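Local coordinates for PAN2-PAN3 deadenylation complex catalytic subunit pan2 (Neurospora crassa, PDB 4CZW), which probably shortens the poly(A) tails of cytoplasmic mRNAs as the catalytic exoribonuclease subunit of the PAN deadenylation complex, at residues L76-L81 with H497-I502; L517-I520 with N525-S528; I492-H497 with Y533-V538. One frame throughout, in Å; residues are numbered along the deposited sequence.

How the contacts relate
The three contacts lie close together where the zinc-binding, ubiquitin-hydrolase-like domain meets the exonuclease domain, their centres 11 to 12 Å apart. Contact 1 joins the two domains. Contacts 2 and 3 belong to the exonuclease and share its mixed sheet, in which strands 490-496 and 525-527 are parallel neighbours. Along the chain, contact 2 is nested in the loop closed by contact 3, whereas contacts 1 and 3 interleave and share His497. Strand 525-527 of contact 2 runs on directly into helix 529-541 of contact 3, and Asp78 of contact 1 packs against Ser528 at their junction. The pseudo-protease domain thus meets the nuclease at a loop and at the start of a helix next to the sheet, consistent with its scaffold role.

Contact 1: L76-L81 with H497-I502; sequences LADPCL and HIKETI. With ZN (zinc ion), chain B.
Lys499 reaches across from the loop after strand 490-496 to the carboxylate of Asp78, forming a long salt bridge with 3.9 Å between Lys499 NZ and Asp78 OD2. The other oxygen is only slightly farther, Asp78 OD1 lying 4.2 Å from Lys499 NZ, which points to a loose electrostatic attraction shared by both oxygens. The two side chains run alongside each other in opposite senses. CG of Asp78 stands anti to its backbone N (chi1 -173°), and its CB bond already heads for the 497-502 loop. Lys499 is not fully extended: it bends at chi2 (124°) and again at chi3 (62°), while its last torsion is straight. The ammonium group also comes alongside the proline ring, with Lys499 NZ 4.4 Å from Pro79 CD. A cis peptide bond between Asp78 and Pro79 turns the loop here, and Pro79 rests on Ala108 of helix 103-109. One residue on, Cys80 belongs to the zinc site of the ubiquitin-hydrolase-like domain, a site of three cysteines and one histidine completed by His70, Cys75 and Cys83. Cys80 SG binds the zinc ion at 2.3 Å, and Cys80 itself occupies the N-cap position of helix 81-94. The metal probably steadies the loop that carries Asp78 to the exonuclease domain. The Asp78 side chain also touches Ser528, Pro529 and Lys530 at the start of helix 529-541, and the Lys530 ammonium group donates a hydrogen bond to Ala77 O. The nearby positive charge of Lys499 would be expected to favour the charged form of Asp78. Farther along the exonuclease loop, Glu500 OE2 is hydrogen-bonded to His111 NE2, another polar link between the domains.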
# COMPACT_ATOMS: atom_id res chain seq x y z
N LEU A 76 0.25 9.12 -15.06
CA LEU A 76 1.61 9.60 -14.84
C LEU A 76 1.63 10.69 -13.77
O LEU A 76 2.59 11.46 -13.67
CB LEU A 76 2.21 10.14 -16.14
CG LEU A 76 2.50 9.11 -17.23
CD1 LEU A 76 3.09 9.78 -18.46
CD2 LEU A 76 3.43 8.03 -16.71
N ALA A 77 0.57 10.74 -12.97
CA ALA A 77 0.49 11.71 -11.88
C ALA A 77 1.49 11.36 -10.78
O ALA A 77 1.61 10.20 -10.38
CB ALA A 77 -0.92 11.76 -11.32
N ASP A 78 2.21 12.37 -10.30
CA ASP A 78 3.20 12.18 -9.25
C ASP A 78 3.36 13.47 -8.46
O ASP A 78 3.80 14.48 -9.01
CB ASP A 78 4.53 11.72 -9.84
CG ASP A 78 5.54 11.34 -8.77
OD1 ASP A 78 5.12 10.89 -7.68
OD2 ASP A 78 6.76 11.48 -9.02
N PRO A 79 3.02 13.45 -7.16
CA PRO A 79 2.56 12.29 -6.39
C PRO A 79 1.12 11.87 -6.68
O PRO A 79 0.29 12.69 -7.05
CB PRO A 79 2.70 12.77 -4.94
CG PRO A 79 2.49 14.23 -5.02
CD PRO A 79 3.13 14.66 -6.32
N CYS A 80 0.86 10.57 -6.50
CA CYS A 80 -0.47 10.00 -6.70
C CYS A 80 -0.65 8.83 -5.75
O CYS A 80 -0.20 7.72 -6.02
CB CYS A 80 -0.65 9.55 -8.16
SG CYS A 80 -2.24 8.79 -8.53
N LEU A 81 -1.32 9.09 -4.63
CA LEU A 81 -1.41 8.12 -3.54
C LEU A 81 -2.15 6.84 -3.91
O LEU A 81 -1.86 5.78 -3.36
CB LEU A 81 -2.09 8.77 -2.32
CG LEU A 81 -1.34 9.95 -1.71
CD1 LEU A 81 -2.08 10.49 -0.49
CD2 LEU A 81 0.08 9.55 -1.34
N HIS A 497 14.68 12.66 -10.76
CA HIS A 497 14.55 13.98 -10.17
C HIS A 497 14.08 13.82 -8.73
O HIS A 497 12.88 13.76 -8.45
CB HIS A 497 13.57 14.85 -10.96
CG HIS A 497 13.44 16.25 -10.44
ND1 HIS A 497 14.26 16.76 -9.46
CD2 HIS A 497 12.59 17.25 -10.77
CE1 HIS A 497 13.92 18.01 -9.20
NE2 HIS A 497 12.91 18.33 -9.99
N ILE A 498 15.04 13.74 -7.81
CA ILE A 498 14.75 13.50 -6.41
C ILE A 498 14.33 14.78 -5.69
O ILE A 498 15.07 15.76 -5.67
CB ILE A 498 15.96 12.88 -5.70
CG1 ILE A 498 16.35 11.57 -6.39
CG2 ILE A 498 15.65 12.64 -4.23
CD1 ILE A 498 17.63 10.96 -5.87
N LYS A 499 13.13 14.75 -5.10
CA LYS A 499 12.58 15.91 -4.42
C LYS A 499 12.98 15.93 -2.94
O LYS A 499 12.36 16.63 -2.13
CB LYS A 499 11.06 15.93 -4.56
CG LYS A 499 10.58 16.11 -5.99
CD LYS A 499 9.64 14.98 -6.41
CE LYS A 499 8.38 14.96 -5.55
NZ LYS A 499 7.44 13.89 -5.98
N GLU A 500 14.00 15.16 -2.60
CA GLU A 500 14.51 15.12 -1.23
C GLU A 500 15.84 15.85 -1.14
O GLU A 500 16.38 16.30 -2.15
CB GLU A 500 14.67 13.67 -0.76
CG GLU A 500 13.46 12.79 -1.01
CD GLU A 500 12.26 13.19 -0.18
OE1 GLU A 500 12.44 13.57 0.99
OE2 GLU A 500 11.12 13.13 -0.71
N THR A 501 16.37 15.98 0.07
CA THR A 501 17.68 16.60 0.27
C THR A 501 18.78 15.54 0.23
O THR A 501 18.84 14.66 1.09
CB THR A 501 17.75 17.36 1.60
OG1 THR A 501 16.83 18.46 1.57
CG2 THR A 501 19.16 17.90 1.83
N ILE A 502 19.65 15.64 -0.78
CA ILE A 502 20.72 14.66 -0.96
C ILE A 502 21.95 15.03 -0.14
O ILE A 502 22.58 16.07 -0.37
CB ILE A 502 21.11 14.54 -2.44
CG1 ILE A 502 19.89 14.16 -3.28
CG2 ILE A 502 22.22 13.50 -2.61
CD1 ILE A 502 20.19 14.02 -4.76
ZN ZN B . -2.56 7.43 -10.35

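Contact 2: L517-I520 with N525-S528; sequences LDPI and NLVS
Leu526 spreads its two methyls over the turn at the end of helix 514-517, CD2 turned to Pro519 and the carbonyl of Leu517, CD1 to the CA and side chain of Leu517. Leu526 CD2 packs 3.6 Å from Pro519 CA and also meets Leu517 O, while the Pro519 ring adds its CG to the same methyl. On the other branch, Leu526 CD1 sits against Leu517 CA and touches Leu517 CD2 at 4.1 Å, the two leucine side chains crossing at about a right angle. With CG anti to the backbone N (chi1 -167°), Leu526 carries both methyls across to the 517-520 segment. An alanine here would lose both branches, and is likely to leave Leu517 and the Pro519 ring without their apolar partner, less firmly held against the strand. The turn has its own polar tie, since Asp518 OD2 accepts a hydrogen bond from Asn521 N and a weak one from Ile520 N. In the mixed sheet of the exonuclease domain, strand 525-527 lies parallel to strand 490-496, with Val527 backbone-bonded to Tyr495 and His497, and Ser528 then N-caps helix 529-541.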
# COMPACT_ATOMS: atom_id res chain seq x y z
N LEU A 517 21.21 15.21 -12.07
CA LEU A 517 19.92 15.25 -11.39
C LEU A 517 19.33 16.66 -11.37
O LEU A 517 18.20 16.85 -10.92
CB LEU A 517 20.06 14.72 -9.96
CG LEU A 517 20.64 13.32 -9.82
CD1 LEU A 517 20.67 12.89 -8.36
CD2 LEU A 517 19.87 12.32 -10.66
N ASP A 518 20.08 17.63 -11.87
CA ASP A 518 19.61 19.01 -11.94
C ASP A 518 18.74 19.23 -13.18
O ASP A 518 19.24 19.15 -14.31
CB ASP A 518 20.78 19.98 -11.95
CG ASP A 518 20.34 21.43 -11.97
OD1 ASP A 518 20.14 22.01 -10.88
OD2 ASP A 518 20.20 21.99 -13.08
N PRO A 519 17.45 19.51 -12.98
CA PRO A 519 16.44 19.63 -14.04
C PRO A 519 16.79 20.66 -15.11
O PRO A 519 16.31 20.56 -16.24
CB PRO A 519 15.18 20.05 -13.29
CG PRO A 519 15.40 19.60 -11.89
CD PRO A 519 16.87 19.76 -11.65
N ILE A 520 17.61 21.64 -14.76
CA ILE A 520 17.95 22.72 -15.68
C ILE A 520 19.12 22.35 -16.59
O ILE A 520 19.12 22.66 -17.78
CB ILE A 520 18.30 24.02 -14.92
CG1 ILE A 520 17.15 24.41 -13.99
CG2 ILE A 520 18.61 25.15 -15.89
CD1 ILE A 520 17.41 25.67 -13.20
N ASN A 525 17.86 11.62 -19.32
CA ASN A 525 16.41 11.50 -19.34
C ASN A 525 15.88 11.60 -17.91
O ASN A 525 15.40 10.62 -17.35
CB ASN A 525 15.97 10.19 -19.98
CG ASN A 525 14.48 10.11 -20.21
OD1 ASN A 525 13.81 11.14 -20.38
ND2 ASN A 525 13.93 8.90 -20.19
N LEU A 526 15.98 12.79 -17.33
CA LEU A 526 15.58 13.01 -15.95
C LEU A 526 14.07 12.96 -15.79
O LEU A 526 13.34 13.74 -16.41
CB LEU A 526 16.12 14.36 -15.45
CG LEU A 526 16.06 14.60 -13.94
CD1 LEU A 526 16.94 13.60 -13.21
CD2 LEU A 526 16.48 16.02 -13.61
N VAL A 527 13.59 12.03 -14.97
CA VAL A 527 12.16 11.84 -14.77
C VAL A 527 11.79 11.82 -13.29
O VAL A 527 12.67 11.78 -12.42
CB VAL A 527 11.67 10.54 -15.42
CG1 VAL A 527 11.88 10.58 -16.93
CG2 VAL A 527 12.38 9.34 -14.81
N SER A 528 10.49 11.84 -13.01
CA SER A 528 10.00 11.76 -11.64
C SER A 528 10.13 10.33 -11.13
O SER A 528 10.14 9.39 -11.92
CB SER A 528 8.54 12.22 -11.57
OG SER A 528 7.68 11.29 -12.20

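Contact 3: I492-H497 with Y533-V538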
# COMPACT_ATOMS: atom_id res chain seq x y z
N ILE A 492 15.95 1.44 -21.21
CA ILE A 492 15.63 2.32 -20.10
C ILE A 492 16.91 2.79 -19.42
O ILE A 492 17.73 1.98 -18.99
CB ILE A 492 14.74 1.64 -19.04
CG1 ILE A 492 13.36 1.32 -19.62
CG2 ILE A 492 14.58 2.52 -17.82
CD1 ILE A 492 12.43 0.63 -18.64
N ASP A 493 17.09 4.10 -19.34
CA ASP A 493 18.21 4.68 -18.61
C ASP A 493 17.76 5.98 -17.95
O ASP A 493 18.21 7.07 -18.33
CB ASP A 493 19.41 4.92 -19.53
CG ASP A 493 20.66 5.30 -18.77
OD1 ASP A 493 20.80 4.89 -17.59
OD2 ASP A 493 21.52 6.00 -19.34
N ASP A 494 16.87 5.87 -16.98
CA ASP A 494 16.27 7.03 -16.34
C ASP A 494 17.07 7.53 -15.15
O ASP A 494 17.47 6.75 -14.28
CB ASP A 494 14.84 6.71 -15.90
CG ASP A 494 13.94 6.35 -17.06
OD1 ASP A 494 14.21 6.80 -18.19
OD2 ASP A 494 12.94 5.63 -16.83
N TYR A 495 17.30 8.84 -15.11
CA TYR A 495 17.83 9.50 -13.93
C TYR A 495 16.66 10.09 -13.15
O TYR A 495 15.68 10.54 -13.74
CB TYR A 495 18.84 10.58 -14.31
CG TYR A 495 20.18 10.04 -14.75
CD1 TYR A 495 20.31 9.31 -15.93
CD2 TYR A 495 21.33 10.27 -14.00
CE1 TYR A 495 21.54 8.82 -16.34
CE2 TYR A 495 22.56 9.78 -14.40
CZ TYR A 495 22.65 9.06 -15.57
OH TYR A 495 23.88 8.57 -15.98
N ILE A 496 16.75 10.07 -11.82
CA ILE A 496 15.62 10.44 -10.99
C ILE A 496 15.69 11.86 -10.45
O ILE A 496 16.65 12.22 -9.76
CB ILE A 496 15.47 9.47 -9.80
CG1 ILE A 496 15.50 8.02 -10.29
CG2 ILE A 496 14.20 9.76 -9.02
CD1 ILE A 496 14.46 7.71 -11.33
N HIS A 497 14.68 12.66 -10.76
CA HIS A 497 14.55 13.98 -10.17
C HIS A 497 14.08 13.82 -8.73
O HIS A 497 12.88 13.76 -8.45
CB HIS A 497 13.57 14.85 -10.96
CG HIS A 497 13.44 16.25 -10.44
ND1 HIS A 497 14.26 16.76 -9.46
CD2 HIS A 497 12.59 17.25 -10.77
CE1 HIS A 497 13.92 18.01 -9.20
NE2 HIS A 497 12.91 18.33 -9.99
N TYR A 533 9.51 4.27 -11.75
CA TYR A 533 9.00 3.11 -11.03
C TYR A 533 7.89 2.43 -11.82
O TYR A 533 7.78 1.21 -11.82
CB TYR A 533 8.48 3.52 -9.65
CG TYR A 533 8.04 2.36 -8.78
CD1 TYR A 533 6.75 1.86 -8.87
CD2 TYR A 533 8.91 1.78 -7.87
CE1 TYR A 533 6.34 0.80 -8.08
CE2 TYR A 533 8.51 0.72 -7.08
CZ TYR A 533 7.23 0.23 -7.19
OH TYR A 533 6.83 -0.82 -6.40
N LYS A 534 7.07 3.24 -12.48
CA LYS A 534 5.94 2.74 -13.25
C LYS A 534 6.40 1.78 -14.34
O LYS A 534 5.75 0.76 -14.60
CB LYS A 534 5.16 3.90 -13.87
CG LYS A 534 3.84 3.50 -14.52
CD LYS A 534 3.15 4.71 -15.13
CE LYS A 534 1.81 4.33 -15.74
NZ LYS A 534 0.83 3.87 -14.72
N LYS A 535 7.52 2.10 -14.97
CA LYS A 535 8.09 1.25 -16.01
C LYS A 535 8.47 -0.12 -15.45
O LYS A 535 8.10 -1.15 -16.00
CB LYS A 535 9.33 1.91 -16.63
CG LYS A 535 9.06 3.27 -17.26
CD LYS A 535 10.33 3.87 -17.81
CE LYS A 535 10.08 5.25 -18.40
NZ LYS A 535 11.33 5.87 -18.92
N LEU A 536 9.20 -0.11 -14.33
CA LEU A 536 9.64 -1.34 -13.70
C LEU A 536 8.46 -2.16 -13.19
O LEU A 536 8.46 -3.39 -13.28
CB LEU A 536 10.60 -1.03 -12.54
CG LEU A 536 11.83 -0.20 -12.91
CD1 LEU A 536 12.73 -0.02 -11.70
CD2 LEU A 536 12.59 -0.84 -14.06
N TRP A 537 7.45 -1.47 -12.65
CA TRP A 537 6.26 -2.14 -12.13
C TRP A 537 5.49 -2.84 -13.23
O TRP A 537 4.97 -3.94 -13.04
CB TRP A 537 5.36 -1.13 -11.40
CG TRP A 537 4.16 -1.76 -10.77
CD1 TRP A 537 4.12 -2.46 -9.60
CD2 TRP A 537 2.82 -1.76 -11.28
NE1 TRP A 537 2.84 -2.89 -9.34
CE2 TRP A 537 2.02 -2.47 -10.36
CE3 TRP A 537 2.21 -1.22 -12.42
CZ2 TRP A 537 0.65 -2.66 -10.54
CZ3 TRP A 537 0.85 -1.41 -12.60
CH2 TRP A 537 0.09 -2.12 -11.67
N VAL A 538 5.40 -2.19 -14.39
CA VAL A 538 4.74 -2.78 -15.55
C VAL A 538 5.49 -4.02 -16.03
O VAL A 538 4.88 -5.05 -16.31
CB VAL A 538 4.62 -1.76 -16.71
CG1 VAL A 538 4.27 -2.46 -18.01
CG2 VAL A 538 3.58 -0.70 -16.38
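Lys535 NZ is held by the carboxylate of Asp494, donating a hydrogen bond to Asp494 OD2 at 2.6 Å as part of a salt bridge. The pair joins strand 490-496 of the mixed sheet to helix 529-541, which packs on one face of it in the RNase H-like fold of this DEDD-type exonuclease. The bond uses the syn lone pair of OD2, on the side of the second oxygen, and Asp494 OD1 accordingly lies just 3.1 Å from Lys535 NZ. The ammonium group thus sits before both oxygens. The two side chains meet from opposite directions: Asp494 turns its CG anti to the carbonyl carbon (chi1 -62°), whereas Lys535 is extended beyond CG, its full length spanning the distance from helix to strand. All the touching residues are buried, so each charge is probably neutralised largely by the other. The Lys535 side chain also touches Val413 and Leu414 of helix 412-415. Neighbouring Asp493 points away from the helix and instead engages Arg476, Ser478 and Thr425. The CB bond of Tyr533 likewise leads away from the strand, its ring meeting that of Tyr87 in helix 81-94, which places helix 529-541 between the nuclease sheet and the pseudo-protease domain. Two residues along the strand from Asp494, Ile492 runs antiparallel to the lysine chain, its terminal CD1 methyl 3.9 Å from both Lys535 CB and Lys535 CD.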